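Local atomic coordinates of inositol-1,4,5-trisphosphate 5-phosphatase 1 (Schizosaccharomyces pombe, PDB entry 1I9Z), a protein that removes the 5-phosphate from soluble and lipid inositol phosphates, controlling phosphoinositide levels in membrane trafficking and signalling, through the catalytic domain described here. Residues Y210-T215 and P279-R284. Sequence-based numbering, arbitrary orientation.
Sequences YRISLT and PAWTDR. With 2IP (D-myo-inositol-1,4-bisphosphate), chain C.
Arg211 passes over the methyl of Ala280, its CD 3.6 Å from Ala280 CB, and then runs obliquely past Thr282, whose CG2 lies 3.8 Å from Arg211 NE. A bend at chi2 (-57°), followed by an extended chi3, carries the guanidinium to the bound inositol 1,4-bisphosphate. There NH1 donates to ligand O5 at 3.0 Å with an N-H...O angle of 142°, and more loosely to O6; NH2 adds a weak bond to O5, which lies at the guanidinium edge, near its plane. Behind this head, NE is held by Asn209 O. An alanine in place of Arg211 would probably leave O5, the oxygen that carries the scissile phosphate in a 5-phosphorylated substrate, without these donors and open a gap over Ala280 and Thr282. Ile212 CD1 crosses the benzo ring of Trp281 obliquely, 3.7 Å from CE3, while Trp281 NE1 bonds to Phe257 O.

No direct hydrogen bond joins 210-215 to 279-284; three waters bridge their backbones instead. Water 2 donates to Tyr210 O (2.8 Å) and accepts from Trp281 N. Trp281 O, also bound by water 1, receives Arg284 NH2 at 2.9 Å in the carbonyl plane, on a lone pair, and salt bridges to Glu252 and Asp235 secure that guanidinium. The contact thus joins the loop following strand 201-205 to the lead-in of its antiparallel neighbour 283-288, with helix 216-224 packed against Ile212 and Pro279, and helix 236-242 against Tyr210 and Arg284.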
loop_
_atom_site.group_PDB
_atom_site.type_symbol
_atom_site.label_atom_id
_atom_site.label_comp_id
_atom_site.label_asym_id
_atom_site.label_seq_id
_atom_site.Cartn_x
_atom_site.Cartn_y
_atom_site.Cartn_z
ATOM N N TYR A 210 -5.597 -1.149 -15.044
ATOM C CA TYR A 210 -5.916 -2.393 -15.737
ATOM C C TYR A 210 -7.410 -2.480 -15.920
ATOM O O TYR A 210 -8.211 -2.061 -15.022
ATOM C CB TYR A 210 -5.390 -3.583 -14.981
ATOM C CG TYR A 210 -3.867 -3.730 -15.089
ATOM C CD1 TYR A 210 -3.020 -3.163 -14.133
ATOM C CD2 TYR A 210 -3.293 -4.481 -16.125
ATOM C CE1 TYR A 210 -1.635 -3.340 -14.184
ATOM C CE2 TYR A 210 -1.906 -4.636 -16.200
ATOM C CZ TYR A 210 -1.091 -4.052 -15.198
ATOM O OH TYR A 210 0.253 -4.229 -15.262
ATOM N N ARG A 211 -7.805 -3.078 -17.047
ATOM C CA ARG A 211 -9.231 -3.065 -17.474
ATOM C C ARG A 211 -9.878 -4.454 -17.589
ATOM O O ARG A 211 -9.211 -5.506 -17.404
ATOM C CB ARG A 211 -9.343 -2.364 -18.843
ATOM C CG ARG A 211 -8.669 -0.960 -18.931
ATOM C CD ARG A 211 -9.233 0.013 -17.880
ATOM N NE ARG A 211 -8.496 1.283 -17.912
ATOM C CZ ARG A 211 -8.808 2.307 -18.714
ATOM N NH1 ARG A 211 -9.855 2.206 -19.539
ATOM N NH2 ARG A 211 -8.027 3.407 -18.734
ATOM N N ILE A 212 -11.213 -4.450 -17.781
ATOM C CA ILE A 212 -11.922 -5.744 -17.986
ATOM C C ILE A 212 -12.005 -5.848 -19.515
ATOM O O ILE A 212 -12.576 -4.970 -20.194
ATOM C CB ILE A 212 -13.332 -5.686 -17.365
ATOM C CG1 ILE A 212 -13.194 -5.574 -15.828
ATOM C CG2 ILE A 212 -14.147 -6.939 -17.751
ATOM C CD1 ILE A 212 -14.552 -5.256 -15.219
ATOM N N SER A 213 -11.488 -6.963 -20.084
ATOM C CA SER A 213 -11.448 -7.071 -21.527
ATOM C C SER A 213 -12.750 -7.550 -22.195
ATOM O O SER A 213 -12.738 -8.553 -22.958
ATOM C CB SER A 213 -10.253 -8.007 -21.939
ATOM O OG SER A 213 -9.106 -7.661 -21.154
ATOM N N LEU A 214 -13.856 -6.849 -21.910
ATOM C CA LEU A 214 -15.150 -7.126 -22.564
ATOM C C LEU A 214 -15.684 -5.740 -23.004
ATOM O O LEU A 214 -15.064 -4.716 -22.672
ATOM C CB LEU A 214 -16.126 -7.859 -21.621
ATOM C CG LEU A 214 -15.715 -9.252 -21.127
ATOM C CD1 LEU A 214 -16.663 -9.628 -19.973
ATOM C CD2 LEU A 214 -15.834 -10.305 -22.283
ATOM N N THR A 215 -16.770 -5.686 -23.777
ATOM C CA THR A 215 -17.327 -4.397 -24.226
ATOM C C THR A 215 -18.282 -3.848 -23.160
ATOM O O THR A 215 -18.726 -4.541 -22.234
ATOM C CB THR A 215 -18.175 -4.543 -25.512
ATOM O OG1 THR A 215 -19.266 -5.438 -25.203
ATOM C CG2 THR A 215 -17.317 -5.094 -26.680
ATOM N N PRO A 279 -16.496 -0.193 -18.023
ATOM C CA PRO A 279 -16.172 -0.218 -16.581
ATOM C C PRO A 279 -14.965 -1.100 -16.306
ATOM O O PRO A 279 -14.703 -2.064 -17.068
ATOM C CB PRO A 279 -17.413 -0.794 -15.891
ATOM C CG PRO A 279 -18.562 -0.320 -16.851
ATOM C CD PRO A 279 -17.929 -0.462 -18.291
ATOM N N ALA A 280 -14.259 -0.789 -15.210
ATOM C CA ALA A 280 -13.079 -1.578 -14.847
ATOM C C ALA A 280 -12.699 -1.432 -13.382
ATOM O O ALA A 280 -13.083 -0.469 -12.756
ATOM C CB ALA A 280 -11.875 -1.108 -15.740
ATOM N N TRP A 281 -11.973 -2.416 -12.855
ATOM C CA TRP A 281 -11.403 -2.335 -11.530
ATOM C C TRP A 281 -10.001 -1.676 -11.728
ATOM O O TRP A 281 -8.934 -2.333 -11.629
ATOM C CB TRP A 281 -11.237 -3.731 -10.889
ATOM C CG TRP A 281 -12.562 -4.249 -10.405
ATOM C CD1 TRP A 281 -13.308 -3.807 -9.313
ATOM C CD2 TRP A 281 -13.245 -5.383 -10.930
ATOM N NE1 TRP A 281 -14.417 -4.646 -9.130
ATOM C CE2 TRP A 281 -14.386 -5.615 -10.100
ATOM C CE3 TRP A 281 -12.996 -6.250 -12.021
ATOM C CZ2 TRP A 281 -15.272 -6.695 -10.326
ATOM C CZ3 TRP A 281 -13.900 -7.330 -12.230
ATOM C CH2 TRP A 281 -14.984 -7.528 -11.397
ATOM N N THR A 282 -10.015 -0.357 -11.990
ATOM C CA THR A 282 -8.746 0.372 -12.208
ATOM C C THR A 282 -7.977 0.572 -10.897
ATOM O O THR A 282 -6.758 0.648 -10.904
ATOM C CB THR A 282 -8.995 1.802 -12.775
ATOM O OG1 THR A 282 -10.072 2.446 -12.074
ATOM C CG2 THR A 282 -9.361 1.735 -14.208
ATOM N N ASP A 283 -8.710 0.655 -9.775
ATOM C CA ASP A 283 -8.116 0.984 -8.433
ATOM C C ASP A 283 -7.889 -0.261 -7.609
ATOM O O ASP A 283 -8.831 -0.980 -7.345
ATOM C CB ASP A 283 -9.094 1.944 -7.739
ATOM C CG ASP A 283 -9.381 3.128 -8.661
ATOM O OD1 ASP A 283 -8.481 3.999 -8.771
ATOM O OD2 ASP A 283 -10.434 3.146 -9.383
ATOM N N ARG A 284 -6.643 -0.488 -7.210
ATOM C CA ARG A 284 -6.308 -1.779 -6.541
ATOM C C ARG A 284 -5.340 -1.598 -5.420
ATOM O O ARG A 284 -4.563 -0.610 -5.385
ATOM C CB ARG A 284 -5.687 -2.712 -7.612
ATOM C CG ARG A 284 -6.504 -2.757 -8.939
ATOM C CD ARG A 284 -7.775 -3.595 -8.811
ATOM N NE ARG A 284 -7.590 -5.053 -8.962
ATOM C CZ ARG A 284 -7.689 -5.687 -10.144
ATOM N NH1 ARG A 284 -7.519 -7.004 -10.187
ATOM N NH2 ARG A 284 -7.954 -5.027 -11.285
HETATM C C1 2IP C . -8.409 5.697 -23.395
HETATM C C2 2IP C . -7.960 7.149 -23.090
HETATM C C3 2IP C . -9.016 7.917 -22.226
HETATM C C4 2IP C . -9.404 7.181 -20.917
HETATM C C5 2IP C . -9.967 5.800 -21.318
HETATM C C6 2IP C . -8.933 4.947 -22.110
HETATM O O1 2IP C . -8.625 5.066 -24.629
HETATM O O2 2IP C . -6.752 7.192 -22.380
HETATM O O3 2IP C . -8.521 9.170 -21.853
HETATM O O4 2IP C . -10.415 7.970 -20.208
HETATM O O5 2IP C . -10.353 5.065 -20.157
HETATM O O6 2IP C . -9.677 3.768 -22.387
HETATM P P4 2IP C . -10.181 8.653 -18.810
HETATM O O41 2IP C . -9.635 7.530 -17.852
HETATM O O42 2IP C . -11.440 9.195 -18.303
HETATM O O43 2IP C . -9.158 9.752 -19.147
HETATM P P1 2IP C . -7.864 4.027 -25.405
HETATM O O11 2IP C . -7.753 4.663 -26.800
HETATM O O12 2IP C . -6.494 3.592 -24.943
HETATM O O13 2IP C . -8.850 2.860 -25.537
HETATM O O HOH W 1 -6.048 -1.781 -12.167
HETATM O O HOH W 2 -10.189 -3.989 -14.385
HETATM O O HOH W 3 -12.819 -2.329 -18.933
#